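Phosphomethylpyrimidine kinase (Pyrococcus furiosus, PDB 2PB9) probably phosphorylates hydroxymethylpyrimidine and its phosphate and, through the C-terminal ThiN domain present here, condenses the pyrimidine diphosphate with thiazole phosphate into thiamine phosphate. Local coordinates at residues N34-L39 with K48-V53; R17-I22 with E178-I183; R80-Y85 with L170-N175. All coordinates share one frame; numbering follows the deposited sequence.

Contact 1: residues N34-L39 with K48-V53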
# COMPACT_ATOMS: atom_id res chain seq x y z
N ASN A 34 8.30 -7.39 22.42
CA ASN A 34 8.23 -8.65 23.13
C ASN A 34 9.62 -9.29 23.00
O ASN A 34 10.27 -9.19 21.96
CB ASN A 34 7.14 -9.55 22.55
CG ASN A 34 6.50 -10.43 23.61
OD1 ASN A 34 5.38 -10.89 23.44
ND2 ASN A 34 7.22 -10.67 24.70
N PHE A 35 10.06 -9.91 24.08
CA PHE A 35 11.36 -10.55 24.15
C PHE A 35 11.06 -12.00 24.49
O PHE A 35 10.42 -12.29 25.51
CB PHE A 35 12.17 -9.84 25.25
CG PHE A 35 13.64 -10.12 25.22
CD1 PHE A 35 14.49 -9.43 26.09
CD2 PHE A 35 14.19 -11.07 24.37
CE1 PHE A 35 15.87 -9.70 26.12
CE2 PHE A 35 15.56 -11.35 24.39
CZ PHE A 35 16.40 -10.66 25.27
N VAL A 36 11.50 -12.93 23.65
CA VAL A 36 11.21 -14.34 23.90
C VAL A 36 12.41 -15.26 24.03
O VAL A 36 13.52 -14.95 23.60
CB VAL A 36 10.28 -14.95 22.82
CG1 VAL A 36 9.00 -14.16 22.73
CG2 VAL A 36 10.99 -15.01 21.46
N TYR A 37 12.14 -16.41 24.63
CA TYR A 37 13.13 -17.45 24.83
C TYR A 37 12.37 -18.77 24.79
O TYR A 37 11.57 -19.07 25.67
CB TYR A 37 13.83 -17.25 26.17
CG TYR A 37 15.08 -18.09 26.34
CD1 TYR A 37 15.66 -18.76 25.26
CD2 TYR A 37 15.69 -18.21 27.59
CE1 TYR A 37 16.81 -19.51 25.41
CE2 TYR A 37 16.85 -18.96 27.76
CZ TYR A 37 17.40 -19.60 26.67
OH TYR A 37 18.54 -20.33 26.84
N SER A 38 12.64 -19.53 23.74
CA SER A 38 11.96 -20.80 23.52
C SER A 38 12.59 -21.99 24.21
O SER A 38 13.73 -21.93 24.68
CB SER A 38 11.91 -21.06 22.01
OG SER A 38 11.48 -22.37 21.74
N LEU A 39 11.82 -23.08 24.27
CA LEU A 39 12.31 -24.33 24.82
C LEU A 39 13.09 -24.90 23.65
O LEU A 39 12.82 -24.57 22.50
CB LEU A 39 11.17 -25.29 25.17
CG LEU A 39 10.36 -25.08 26.45
CD1 LEU A 39 9.11 -25.93 26.40
CD2 LEU A 39 11.21 -25.43 27.66
N LYS A 48 3.38 -22.02 22.74
CA LYS A 48 3.13 -22.37 24.12
C LYS A 48 4.42 -22.83 24.77
O LYS A 48 4.56 -22.78 25.99
CB LYS A 48 2.12 -23.51 24.20
CG LYS A 48 0.78 -23.14 24.81
CD LYS A 48 -0.02 -22.21 23.93
CE LYS A 48 -1.48 -22.21 24.36
NZ LYS A 48 -1.62 -21.92 25.82
N ASP A 49 5.37 -23.27 23.94
CA ASP A 49 6.66 -23.76 24.40
C ASP A 49 7.70 -22.65 24.40
O ASP A 49 8.90 -22.90 24.56
CB ASP A 49 7.13 -24.91 23.51
CG ASP A 49 6.09 -25.99 23.37
OD1 ASP A 49 5.61 -26.44 24.43
OD2 ASP A 49 5.75 -26.39 22.23
N VAL A 50 7.23 -21.43 24.21
CA VAL A 50 8.12 -20.28 24.17
C VAL A 50 7.69 -19.28 25.24
O VAL A 50 6.51 -19.00 25.40
CB VAL A 50 8.08 -19.61 22.78
CG1 VAL A 50 9.13 -18.52 22.70
CG2 VAL A 50 8.31 -20.66 21.69
N ALA A 51 8.66 -18.77 25.99
CA ALA A 51 8.36 -17.80 27.04
C ALA A 51 8.49 -16.37 26.51
O ALA A 51 9.46 -16.03 25.84
CB ALA A 51 9.29 -18.02 28.25
N GLY A 52 7.50 -15.54 26.82
CA GLY A 52 7.52 -14.16 26.37
C GLY A 52 6.96 -13.25 27.44
O GLY A 52 6.52 -13.71 28.50
N VAL A 53 6.97 -11.95 27.18
CA VAL A 53 6.45 -11.00 28.15
C VAL A 53 4.96 -10.79 27.92
O VAL A 53 4.53 -10.38 26.84
CB VAL A 53 7.19 -9.64 28.06
CG1 VAL A 53 6.70 -8.70 29.15
CG2 VAL A 53 8.70 -9.84 28.18
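Tyr-37 and Ala-51 face each other as the hydrogen-bonded pair of an antiparallel hairpin, whose strands 35-38 and 50-53 run at 165° with their axes 4.5 Å apart. Tyr-37 N donates to Ala-51 O at 3.0 Å, and Ala-51 N returns a bond of 2.9 Å to Tyr-37 O. One step on, Ser-38 and Val-50 form a non-hydrogen-bonded pair (CA to CA 3.9 Å), after which Leu-39 N reaches Asp-49 O at 2.9 Å. On the face carrying Ser-38 and Val-50, the valine methyl CG1 is anti to its backbone N (chi1 -173°) and packs 3.8 Å from Val-36 CB. Its other methyl, CG2, lies 3.6 Å from Ser-38 CB. Toward the connecting loop, Leu-39 CD1 meets Asp-49 CB at 3.6 Å, the two side chains crossing at about a right angle; Asp-49 OD2 instead accepts Arg-45 N and Ser-46 N, closing that loop on itself. Backbone bonds from Val-36 to Ala-95 and from Val-50 to Gly-73 set the hairpin inside the mixed sheet, with helix 77-86 over Ser-38 and Val-50, while Tyr-37 touches helices 5-21 and 176-185.

Contact 2: residues R17-I22 with E178-I183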
# COMPACT_ATOMS: atom_id res chain seq x y z
N ARG A 17 14.53 -7.22 32.65
CA ARG A 17 14.78 -6.23 33.68
C ARG A 17 15.95 -5.35 33.22
O ARG A 17 15.91 -4.13 33.36
CB ARG A 17 15.11 -6.90 35.02
CG ARG A 17 14.63 -6.08 36.22
CD ARG A 17 15.23 -6.50 37.57
NE ARG A 17 14.97 -7.89 37.95
CZ ARG A 17 15.72 -8.93 37.57
NH1 ARG A 17 16.79 -8.74 36.81
NH2 ARG A 17 15.39 -10.16 37.97
N GLU A 18 16.98 -5.97 32.66
CA GLU A 18 18.10 -5.17 32.20
C GLU A 18 17.73 -4.36 30.96
O GLU A 18 18.16 -3.23 30.79
CB GLU A 18 19.32 -6.06 31.92
CG GLU A 18 20.53 -5.26 31.46
CD GLU A 18 21.80 -6.07 31.38
OE1 GLU A 18 21.77 -7.20 30.84
OE2 GLU A 18 22.85 -5.59 31.85
N PHE A 19 16.92 -4.97 30.09
CA PHE A 19 16.49 -4.21 28.92
C PHE A 19 15.84 -2.89 29.30
O PHE A 19 16.19 -1.84 28.81
CB PHE A 19 15.52 -5.04 28.07
CG PHE A 19 14.93 -4.27 26.93
CD1 PHE A 19 15.69 -3.99 25.81
CD2 PHE A 19 13.62 -3.82 26.99
CE1 PHE A 19 15.15 -3.28 24.75
CE2 PHE A 19 13.08 -3.11 25.94
CZ PHE A 19 13.84 -2.83 24.82
N GLU A 20 14.93 -3.00 30.28
CA GLU A 20 14.25 -1.84 30.82
C GLU A 20 15.24 -0.84 31.43
O GLU A 20 15.14 0.36 31.18
CB GLU A 20 13.26 -2.24 31.91
CG GLU A 20 12.04 -2.98 31.44
CD GLU A 20 11.11 -3.31 32.59
OE1 GLU A 20 11.59 -3.93 33.56
OE2 GLU A 20 9.91 -2.96 32.53
N SER A 21 16.18 -1.34 32.22
CA SER A 21 17.14 -0.45 32.86
C SER A 21 17.93 0.39 31.86
O SER A 21 18.16 1.58 32.11
CB SER A 21 18.10 -1.25 33.77
OG SER A 21 19.11 -1.90 33.03
N ILE A 22 18.35 -0.19 30.74
CA ILE A 22 19.10 0.59 29.75
C ILE A 22 18.20 1.61 29.06
O ILE A 22 18.66 2.41 28.25
CB ILE A 22 19.77 -0.32 28.69
CG1 ILE A 22 18.73 -1.13 27.92
CG2 ILE A 22 20.78 -1.25 29.37
CD1 ILE A 22 19.34 -2.04 26.87
N GLU A 178 22.59 -12.84 24.95
CA GLU A 178 23.21 -12.49 23.68
C GLU A 178 22.36 -11.49 22.91
O GLU A 178 22.89 -10.57 22.27
CB GLU A 178 23.44 -13.74 22.85
CG GLU A 178 24.66 -14.51 23.33
CD GLU A 178 24.85 -15.82 22.60
OE1 GLU A 178 24.62 -15.86 21.36
OE2 GLU A 178 25.24 -16.81 23.27
N VAL A 179 21.05 -11.68 22.97
CA VAL A 179 20.15 -10.78 22.28
C VAL A 179 20.37 -9.40 22.89
O VAL A 179 20.71 -8.43 22.20
CB VAL A 179 18.67 -11.21 22.45
CG1 VAL A 179 17.74 -10.15 21.89
CG2 VAL A 179 18.43 -12.55 21.73
N LEU A 180 20.20 -9.32 24.21
CA LEU A 180 20.38 -8.06 24.91
C LEU A 180 21.73 -7.41 24.60
O LEU A 180 21.85 -6.19 24.65
CB LEU A 180 20.25 -8.26 26.41
CG LEU A 180 20.33 -6.94 27.17
CD1 LEU A 180 19.38 -5.91 26.56
CD2 LEU A 180 19.98 -7.18 28.62
N GLU A 181 22.73 -8.22 24.28
CA GLU A 181 24.04 -7.67 24.00
C GLU A 181 24.06 -6.93 22.66
O GLU A 181 24.71 -5.90 22.54
CB GLU A 181 25.11 -8.77 24.04
CG GLU A 181 25.19 -9.44 25.42
CD GLU A 181 26.38 -10.40 25.59
OE1 GLU A 181 27.53 -9.91 25.59
OE2 GLU A 181 26.16 -11.63 25.72
N LYS A 182 23.34 -7.44 21.67
CA LYS A 182 23.29 -6.78 20.37
C LYS A 182 22.59 -5.44 20.55
O LYS A 182 22.97 -4.43 19.96
CB LYS A 182 22.49 -7.61 19.36
CG LYS A 182 22.96 -9.02 19.14
CD LYS A 182 23.92 -9.12 17.99
CE LYS A 182 24.41 -10.55 17.80
NZ LYS A 182 25.12 -11.06 19.03
N ILE A 183 21.55 -5.44 21.37
CA ILE A 183 20.78 -4.23 21.62
C ILE A 183 21.66 -3.19 22.29
O ILE A 183 21.64 -2.01 21.91
CB ILE A 183 19.56 -4.53 22.52
CG1 ILE A 183 18.62 -5.50 21.79
CG2 ILE A 183 18.83 -3.24 22.87
CD1 ILE A 183 18.11 -4.98 20.45
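Leu-180 projects from helix 176-185 toward the end of helix 5-21 and meets Phe-19 and Ile-22 there. The two helical segments point almost the same way, with 10° between their directions, but their axes come no nearer than 10.8 Å. Side chains therefore bridge the gap, and the closest alpha carbons, those of Phe-19 and Leu-180, are 6.8 Å apart. The well-packed part is apolar. Leu-180 has CG anti to its backbone N (chi1 -175°), which carries its two methyls across the gap: CD1 lies 4.2 Å from Phe-19 CD1 and 3.9 Å from Ile-22 CD1. One turn further along, Ile-183 CG2 takes up the same line, 4.1 Å from Phe-19 CE1 and 4.2 Å from Ile-22 CD1. The exact placing of the Ile-22 side chain is less certain than that of Phe-19. Both Leu-180 CD1 and Ile-183 CG2 approach the phenylalanine at the ring edge, near its plane, so these two aliphatic groups border the ring and do not lie over its face. The other side is more polar and more open. Glu-18 is partly exposed there, and its OE2 forms a salt bridge with Lys-184, a residue on the same helix as Leu-180; how closely its carboxylate approaches Leu-180 is doubtful. The segments bury 221 Å² between them, in keeping with the wide axis separation. Beneath them runs the central sheet: Phe-19 also touches Ile-96 of strand 94-98, Ile-183 rests on Val-171 of strand 168-173, and Pro-24, Leu-27 and Ile-28 of the loop after helix 5-21 join the packing, so the two helices lie side by side on one face of the sheet.

Contact 3: residues R80-Y85 with L170-N175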
# COMPACT_ATOMS: atom_id res chain seq x y z
N ARG A 80 6.44 -17.49 16.86
CA ARG A 80 6.37 -18.18 15.58
C ARG A 80 7.63 -17.88 14.79
O ARG A 80 8.18 -18.74 14.12
CB ARG A 80 5.14 -17.73 14.78
CG ARG A 80 3.86 -18.51 15.10
CD ARG A 80 2.74 -17.62 15.65
NE ARG A 80 2.33 -16.58 14.71
CZ ARG A 80 1.18 -16.59 14.02
NH1 ARG A 80 0.32 -17.59 14.17
NH2 ARG A 80 0.91 -15.59 13.18
N ALA A 81 8.09 -16.64 14.87
CA ALA A 81 9.30 -16.22 14.17
C ALA A 81 10.52 -16.99 14.67
O ALA A 81 11.27 -17.57 13.86
CB ALA A 81 9.51 -14.73 14.38
N VAL A 82 10.73 -16.99 15.98
CA VAL A 82 11.88 -17.68 16.56
C VAL A 82 11.74 -19.18 16.36
O VAL A 82 12.72 -19.87 16.10
CB VAL A 82 12.04 -17.36 18.09
CG1 VAL A 82 11.27 -18.35 18.94
CG2 VAL A 82 13.49 -17.39 18.47
N LEU A 83 10.51 -19.67 16.44
CA LEU A 83 10.24 -21.09 16.27
C LEU A 83 10.62 -21.50 14.85
O LEU A 83 11.31 -22.50 14.66
CB LEU A 83 8.75 -21.36 16.57
CG LEU A 83 8.40 -22.53 17.52
CD1 LEU A 83 9.41 -22.64 18.64
CD2 LEU A 83 7.00 -22.31 18.09
N THR A 84 10.20 -20.71 13.87
CA THR A 84 10.50 -20.97 12.46
C THR A 84 12.00 -20.84 12.20
O THR A 84 12.59 -21.62 11.43
CB THR A 84 9.73 -19.99 11.55
OG1 THR A 84 8.34 -20.32 11.56
CG2 THR A 84 10.26 -20.02 10.12
N TYR A 85 12.61 -19.86 12.84
CA TYR A 85 14.03 -19.60 12.69
C TYR A 85 14.83 -20.82 13.17
O TYR A 85 15.83 -21.19 12.57
CB TYR A 85 14.40 -18.36 13.51
CG TYR A 85 15.80 -17.86 13.32
CD1 TYR A 85 16.07 -16.78 12.47
CD2 TYR A 85 16.85 -18.40 14.07
CE1 TYR A 85 17.36 -16.25 12.36
CE2 TYR A 85 18.14 -17.88 13.98
CZ TYR A 85 18.39 -16.80 13.13
OH TYR A 85 19.66 -16.28 13.06
N LEU A 170 13.81 -7.61 13.60
CA LEU A 170 13.93 -8.74 14.50
C LEU A 170 15.42 -9.05 14.66
O LEU A 170 16.18 -9.03 13.69
CB LEU A 170 13.20 -9.96 13.93
CG LEU A 170 11.79 -9.69 13.40
CD1 LEU A 170 11.21 -10.97 12.82
CD2 LEU A 170 10.90 -9.18 14.50
N VAL A 171 15.83 -9.29 15.90
CA VAL A 171 17.21 -9.63 16.19
C VAL A 171 17.19 -10.89 17.02
O VAL A 171 16.48 -10.97 18.02
CB VAL A 171 17.93 -8.49 16.94
CG1 VAL A 171 16.96 -7.75 17.83
CG2 VAL A 171 19.08 -9.06 17.76
N PHE A 172 18.00 -11.88 16.60
CA PHE A 172 18.03 -13.19 17.23
C PHE A 172 19.35 -13.40 17.96
O PHE A 172 20.38 -12.86 17.66
CB PHE A 172 17.81 -14.29 16.20
CG PHE A 172 16.61 -14.07 15.33
CD1 PHE A 172 16.61 -13.06 14.38
CD2 PHE A 172 15.49 -14.87 15.46
CE1 PHE A 172 15.50 -12.85 13.58
CE2 PHE A 172 14.38 -14.66 14.67
CZ PHE A 172 14.39 -13.66 13.72
N GLY A 173 19.23 -14.32 18.95
CA GLY A 173 20.36 -14.72 19.76
C GLY A 173 20.09 -16.13 20.24
O GLY A 173 18.96 -16.61 20.16
N ARG A 174 21.11 -16.81 20.74
CA ARG A 174 20.92 -18.16 21.22
C ARG A 174 20.29 -18.17 22.61
O ARG A 174 19.73 -19.17 23.04
CB ARG A 174 22.26 -18.89 21.22
CG ARG A 174 22.93 -18.86 19.86
CD ARG A 174 24.21 -19.65 19.88
NE ARG A 174 25.12 -19.19 20.92
CZ ARG A 174 26.20 -19.86 21.30
NH1 ARG A 174 26.50 -21.01 20.71
NH2 ARG A 174 26.99 -19.39 22.26
N ASN A 175 20.37 -17.04 23.30
CA ASN A 175 19.77 -16.89 24.62
C ASN A 175 19.50 -15.40 24.81
O ASN A 175 20.01 -14.58 24.04
CB ASN A 175 20.71 -17.41 25.71
CG ASN A 175 22.06 -16.69 25.72
OD1 ASN A 175 22.13 -15.49 26.00
ND2 ASN A 175 23.12 -17.42 25.41
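Phe-172 lays its ring over that of Tyr-85 in an offset stack, with centroids 4.0 Å apart and planes inclined by 10°. The overlap is displaced toward the rims: Tyr-85 CD1 sits above one face of the phenylalanine, 3.5 Å from its CE2, while Phe-172 CD2 lies over a face of the tyrosine. Tyr-85 has CG anti to its backbone N (chi1 -172°), a setting that extends the ring from helix 77-86 toward strand 168-173. At the edge of the phenylalanine, near its plane, come Val-82 CA and Ala-81 O. Val-82 CG2 adds a looser contact of 4.4 Å to Phe-172 CD2, and Ala-81 CB meets Leu-170 CD1 at the same distance of 4.4 Å. The helix packs on the face of the sheet away from helices 5-21 and 176-185: Val-82 and Phe-172 both touch Ala-95 on that side, whereas Val-171 meets helix 176-185 on the other. An alanine in place of Phe-172 would remove the stacked ring, and would probably leave one face of Tyr-85 without its cover and a gap between helix and strand. The tyrosine hydroxyl is bonded elsewhere, to Pro-154 O and Arg-153 NH1. The chemistry thus divides along one residue: its buried ring gives apolar and aromatic cohesion across the contact, while polar bonds probably restrain its far end.

In the fold
All three contacts are largely buried and meet around the seven-stranded sheet, but they differ in kind. Contact 1 lies within the sheet and relies on backbone hydrogen bonds, whereas contacts 2 and 3 join elements through side chains and lie on opposite faces of it. Contact 3 is the deepest, its centre about 6 Å from that of the chain, and is aromatic; contact 2, about 13 Å out, is apolar, with aliphatic groups against the edge of one aromatic ring and a charged, partly exposed border. Strand 168-173 leads directly into helix 176-185, linking contact 3 to contact 2. The hairpin touches both neighbours: Phe-35 CE2 meets Val-179 CG1 at 3.5 Å, and Val-50 CG2 meets Leu-83 CD1 at 3.8 Å.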